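Local coordinates for mandelate racemase/muconate lactonizing enzyme (Roseovarius nubinhibens, PDB 2QDD), which is of unknown function but, as a magnesium-binding member of the enolase superfamily, probably acts on a carboxylate substrate through a metal-stabilised enolate, at residues Gln175-Ile180 with Leu210-Ala215; Arg192-Val197 with Trp218-Cys223. All coordinates share one frame; numbering follows the deposited sequence.

Contact 1: residues Gln175-Ile180 with Leu210-Ala215; sequences QDIARI and LNSVRA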
# COMPACT_ATOMS: atom_id res chain seq x y z
N GLN A 175 34.92 -9.38 -9.66
CA GLN A 175 35.29 -9.23 -11.07
C GLN A 175 34.26 -8.45 -11.90
O GLN A 175 34.64 -7.78 -12.86
CB GLN A 175 35.65 -10.57 -11.72
CG GLN A 175 34.55 -11.63 -11.74
CD GLN A 175 35.04 -13.01 -12.19
OE1 GLN A 175 36.11 -13.46 -11.79
NE2 GLN A 175 34.24 -13.68 -13.01
N ASP A 176 32.99 -8.53 -11.53
CA ASP A 176 31.95 -7.69 -12.13
C ASP A 176 32.11 -6.21 -11.78
O ASP A 176 31.90 -5.35 -12.64
CB ASP A 176 30.54 -8.18 -11.76
CG ASP A 176 30.04 -9.31 -12.66
OD1 ASP A 176 30.51 -9.43 -13.82
OD2 ASP A 176 29.17 -10.07 -12.20
N ILE A 177 32.48 -5.92 -10.53
CA ILE A 177 32.78 -4.56 -10.09
C ILE A 177 33.94 -3.96 -10.90
O ILE A 177 33.84 -2.84 -11.41
CB ILE A 177 33.07 -4.49 -8.56
CG1 ILE A 177 31.79 -4.76 -7.77
CG2 ILE A 177 33.60 -3.12 -8.15
CD1 ILE A 177 31.99 -5.44 -6.42
N ALA A 178 35.02 -4.74 -11.06
CA ALA A 178 36.19 -4.31 -11.84
C ALA A 178 35.92 -4.17 -13.34
O ALA A 178 36.51 -3.31 -13.99
CB ALA A 178 37.36 -5.26 -11.60
N ARG A 179 35.03 -5.01 -13.87
CA ARG A 179 34.54 -4.88 -15.24
C ARG A 179 33.74 -3.60 -15.45
O ARG A 179 34.03 -2.83 -16.37
CB ARG A 179 33.67 -6.07 -15.62
CG ARG A 179 34.43 -7.27 -16.14
CD ARG A 179 33.53 -8.48 -16.20
NE ARG A 179 34.29 -9.73 -16.09
CZ ARG A 179 33.77 -10.90 -15.75
NH1 ARG A 179 32.47 -11.02 -15.49
NH2 ARG A 179 34.55 -11.97 -15.68
N ILE A 180 32.75 -3.38 -14.60
CA ILE A 180 31.86 -2.23 -14.71
C ILE A 180 32.65 -0.92 -14.61
O ILE A 180 32.47 -0.03 -15.45
CB ILE A 180 30.70 -2.29 -13.67
CG1 ILE A 180 29.66 -3.34 -14.08
CG2 ILE A 180 30.02 -0.95 -13.53
CD1 ILE A 180 28.81 -3.84 -12.93
N LEU A 210 26.09 -3.42 -7.55
CA LEU A 210 25.57 -2.13 -7.99
C LEU A 210 25.68 -1.04 -6.94
O LEU A 210 25.77 0.13 -7.28
CB LEU A 210 24.13 -2.23 -8.52
CG LEU A 210 23.92 -3.06 -9.79
CD1 LEU A 210 22.45 -3.10 -10.18
CD2 LEU A 210 24.76 -2.52 -10.93
N ASN A 211 25.71 -1.42 -5.67
CA ASN A 211 26.01 -0.47 -4.60
C ASN A 211 27.49 -0.33 -4.26
O ASN A 211 27.85 0.40 -3.34
CB ASN A 211 25.16 -0.76 -3.35
CG ASN A 211 23.68 -0.51 -3.57
OD1 ASN A 211 23.29 0.28 -4.44
ND2 ASN A 211 22.83 -1.16 -2.79
N SER A 212 28.35 -1.02 -5.01
CA SER A 212 29.80 -0.89 -4.87
C SER A 212 30.42 -0.01 -5.95
O SER A 212 31.63 0.26 -5.94
CB SER A 212 30.46 -2.27 -4.90
OG SER A 212 29.93 -3.09 -3.88
N VAL A 213 29.58 0.45 -6.87
CA VAL A 213 30.01 0.90 -8.19
C VAL A 213 29.55 2.36 -8.40
O VAL A 213 28.45 2.73 -7.98
CB VAL A 213 29.47 -0.10 -9.28
CG1 VAL A 213 28.65 0.56 -10.36
CG2 VAL A 213 30.59 -0.94 -9.84
N ARG A 214 30.42 3.18 -8.99
CA ARG A 214 30.09 4.59 -9.24
C ARG A 214 29.29 4.78 -10.53
O ARG A 214 28.62 5.80 -10.71
CB ARG A 214 31.36 5.44 -9.29
CG ARG A 214 31.85 5.92 -7.93
CD ARG A 214 33.14 6.72 -8.08
NE ARG A 214 34.33 5.86 -8.11
CZ ARG A 214 34.99 5.51 -9.22
NH1 ARG A 214 34.59 5.94 -10.41
NH2 ARG A 214 36.05 4.72 -9.13
N ALA A 215 29.38 3.80 -11.42
CA ALA A 215 28.74 3.84 -12.73
C ALA A 215 27.21 3.81 -12.66
O ALA A 215 26.62 3.00 -11.95
CB ALA A 215 29.23 2.69 -13.57
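Ile-180 and Val-213 make the close-packed half of this contact. The CG2 methyl of Ile-180 lies 3.7 Å from CG2 of Val-213, the two side chains crossing at about a right angle, and the same methyl also meets CB of Ala-215 at 3.7 Å. CG2 of Ile-180 stands opposite the backbone N about the CA-CB bond, which turns it to the loop, and Val-209 of helix 203-210 packs on the same isoleucine. Toward Ser-212 the fit is looser and partly open to solvent. Here Ile-177 slides past Val-213 in the opposite direction, their CG2 atoms 4.1 Å apart, while CD1 of Ile-177 reaches CB of Ser-212 at 3.8 Å. OG of Ser-212 bonds back to the carbonyl of Glu-208 in helix 203-210, and Arg-216 of a second subunit packs on the same serine. Cutting Ile-177 back to an alanine would probably open a gap beside Ser-212 CB and cost Val-213 CG2 one of its methyl neighbours. Helix 173-185 thus meets the loop after helix 203-210 in the outer layer of the barrel domain; the side chains touch through methyl and methylene carbons, so shape and burial rather than polar pairing hold these two segments together.

Contact 2: residues Arg192-Val197 with Trp218-Cys223; sequences RVTFDV and WIEQPC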
# COMPACT_ATOMS: atom_id res chain seq x y z
N ARG A 192 27.81 4.98 -25.59
CA ARG A 192 26.95 4.49 -24.50
C ARG A 192 27.17 3.00 -24.24
O ARG A 192 27.28 2.21 -25.18
CB ARG A 192 25.47 4.72 -24.81
CG ARG A 192 25.12 6.07 -25.42
CD ARG A 192 23.92 6.69 -24.75
NE ARG A 192 24.23 7.16 -23.40
CZ ARG A 192 23.41 7.08 -22.36
NH1 ARG A 192 22.20 6.55 -22.48
NH2 ARG A 192 23.81 7.53 -21.18
N VAL A 193 27.21 2.62 -22.96
CA VAL A 193 27.12 1.21 -22.56
C VAL A 193 25.81 0.82 -21.89
O VAL A 193 25.23 1.58 -21.11
CB VAL A 193 28.31 0.73 -21.69
CG1 VAL A 193 29.53 0.47 -22.55
CG2 VAL A 193 28.61 1.69 -20.56
N THR A 194 25.34 -0.38 -22.23
CA THR A 194 24.42 -1.14 -21.40
C THR A 194 25.18 -2.35 -20.85
O THR A 194 25.83 -3.07 -21.61
CB THR A 194 23.20 -1.62 -22.25
OG1 THR A 194 22.50 -0.47 -22.76
CG2 THR A 194 22.22 -2.47 -21.44
N PHE A 195 25.10 -2.56 -19.54
CA PHE A 195 25.62 -3.79 -18.93
C PHE A 195 24.54 -4.85 -18.87
O PHE A 195 23.58 -4.73 -18.10
CB PHE A 195 26.21 -3.52 -17.55
CG PHE A 195 27.41 -2.63 -17.57
CD1 PHE A 195 27.30 -1.29 -17.26
CD2 PHE A 195 28.66 -3.14 -17.93
CE1 PHE A 195 28.41 -0.45 -17.29
CE2 PHE A 195 29.78 -2.31 -17.96
CZ PHE A 195 29.65 -0.97 -17.64
N ASP A 196 24.71 -5.88 -19.70
CA ASP A 196 23.73 -6.95 -19.85
C ASP A 196 24.16 -8.17 -19.03
O ASP A 196 25.19 -8.81 -19.30
CB ASP A 196 23.55 -7.31 -21.33
CG ASP A 196 22.51 -8.41 -21.56
OD1 ASP A 196 21.67 -8.68 -20.68
OD2 ASP A 196 22.54 -9.01 -22.66
N VAL A 197 23.34 -8.49 -18.04
CA VAL A 197 23.67 -9.44 -16.99
C VAL A 197 23.10 -10.79 -17.41
O VAL A 197 23.60 -11.84 -17.01
CB VAL A 197 23.05 -8.98 -15.64
CG1 VAL A 197 23.34 -9.96 -14.53
CG2 VAL A 197 23.56 -7.59 -15.27
N TRP A 218 22.86 2.00 -17.73
CA TRP A 218 21.83 0.96 -17.85
C TRP A 218 22.26 -0.41 -17.36
O TRP A 218 23.36 -0.87 -17.67
CB TRP A 218 21.41 0.81 -19.31
CG TRP A 218 20.41 1.80 -19.81
CD1 TRP A 218 20.63 2.80 -20.72
CD2 TRP A 218 19.01 1.85 -19.49
NE1 TRP A 218 19.47 3.49 -20.96
CE2 TRP A 218 18.46 2.93 -20.22
CE3 TRP A 218 18.18 1.11 -18.65
CZ2 TRP A 218 17.11 3.27 -20.14
CZ3 TRP A 218 16.84 1.45 -18.56
CH2 TRP A 218 16.32 2.52 -19.30
N ILE A 219 21.40 -1.05 -16.58
CA ILE A 219 21.56 -2.45 -16.22
C ILE A 219 20.40 -3.23 -16.81
O ILE A 219 19.23 -2.97 -16.49
CB ILE A 219 21.60 -2.67 -14.68
CG1 ILE A 219 22.67 -1.78 -14.02
CG2 ILE A 219 21.81 -4.15 -14.34
CD1 ILE A 219 24.09 -1.95 -14.57
N GLU A 220 20.72 -4.19 -17.68
CA GLU A 220 19.70 -4.98 -18.35
C GLU A 220 19.46 -6.27 -17.59
O GLU A 220 20.39 -7.05 -17.36
CB GLU A 220 20.09 -5.25 -19.80
CG GLU A 220 18.96 -5.83 -20.65
CD GLU A 220 19.45 -6.36 -22.00
OE1 GLU A 220 20.36 -5.74 -22.59
OE2 GLU A 220 18.91 -7.39 -22.46
N GLN A 221 18.19 -6.45 -17.19
CA GLN A 221 17.65 -7.68 -16.60
C GLN A 221 18.62 -8.44 -15.67
O GLN A 221 19.15 -9.49 -16.04
CB GLN A 221 17.05 -8.58 -17.69
CG GLN A 221 16.28 -9.80 -17.17
CD GLN A 221 14.81 -9.56 -16.96
OE1 GLN A 221 14.13 -8.99 -17.80
NE2 GLN A 221 14.29 -10.03 -15.82
N PRO A 222 18.87 -7.89 -14.46
CA PRO A 222 19.89 -8.49 -13.60
C PRO A 222 19.48 -9.87 -13.06
O PRO A 222 20.33 -10.73 -12.86
CB PRO A 222 20.06 -7.46 -12.48
CG PRO A 222 18.79 -6.70 -12.44
CD PRO A 222 18.24 -6.70 -13.84
N CYS A 223 18.18 -10.07 -12.86
CA CYS A 223 17.65 -11.27 -12.20
C CYS A 223 16.60 -11.97 -13.07
O CYS A 223 16.22 -11.46 -14.12
CB CYS A 223 17.08 -10.91 -10.83
SG CYS A 223 18.27 -10.12 -9.70
O HOH W 1 19.14 6.32 -21.72
O HOH W 2 24.17 3.99 -20.27
O HOH W 3 19.02 -9.55 -20.71
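Phe-195 and Ile-219 form the apolar centre, on the face of the sheet turned to the outer helices: CD1 of Ile-219 lies 4.0 Å from CB of Phe-195, and Ile-180 and Ile-183 of helix 173-185 pack on the phenylalanine. Further along, Val-197 sets CG2 against CG2 of Ile-219, also at 4.0 Å, and turns its other methyl to the carbonyl of Pro-222. Two backbone bonds tie the parallel strands: Phe-195 N to Trp-218 O, and Glu-220 N to Phe-195 O at 2.9 Å and nearly straight. A weak third runs from Val-197 N to Glu-220 O. The other face carries Thr-194, Trp-218, Asp-196 and Glu-220. Thr-194 puts OG1 beside CB of Trp-218 and CG2 by CB of Glu-220. At the N-terminal end a water accepts from Trp-218 NE1 at 2.9 Å and, weakly, from Arg-192 NH1; the guanidinium also makes a salt bridge to Glu-208 of a third subunit. At the C-terminal end the carboxylates of Asp-196 and Glu-220 stack with planes only 9° apart, OD1 of the former 3.5 Å from OE2 of the latter. Both have CG anti to the backbone N (chi1 -178° and -169°), which brings their carboxylates face to face although the chains cross at a slant. Lys-167 bridges to Asp-196 and Lys-265 to Glu-220, and a water lies 2.8 Å from both Asp-196 OD1 and Glu-220 OE2. Both acids bind magnesium in this protein, although the metal is absent from this chain, and Asp-243 stands next to Glu-220. Acidic ligands at the C-terminal ends of successive parallel strands are the hallmark of the enolase-superfamily metal site in its TIM-like barrel.

In the fold
Contacts 1 and 2 lie about 12 Å apart, centre to centre, in the barrel domain, one in its outer layer and the other in its sheet. Along the chain their segments alternate: helix 173-185, strand 192-196, the loop following helix 203-210, then strand 218-220. Strand 192-196, helix 203-210 and strand 218-220 make a beta-alpha-beta unit, and contact 1 packs the loop after helix 203-210, within that unit, on the preceding helix 173-185. The two layers touch directly, Ile-180 O meeting Phe-195 CZ and Leu-210 CD2 meeting Ile-219 CD1, both at 3.7 Å. Continuous packing therefore runs from the outer layer to the backs of the strands whose other face carries the magnesium ligands Asp-196 and Glu-220.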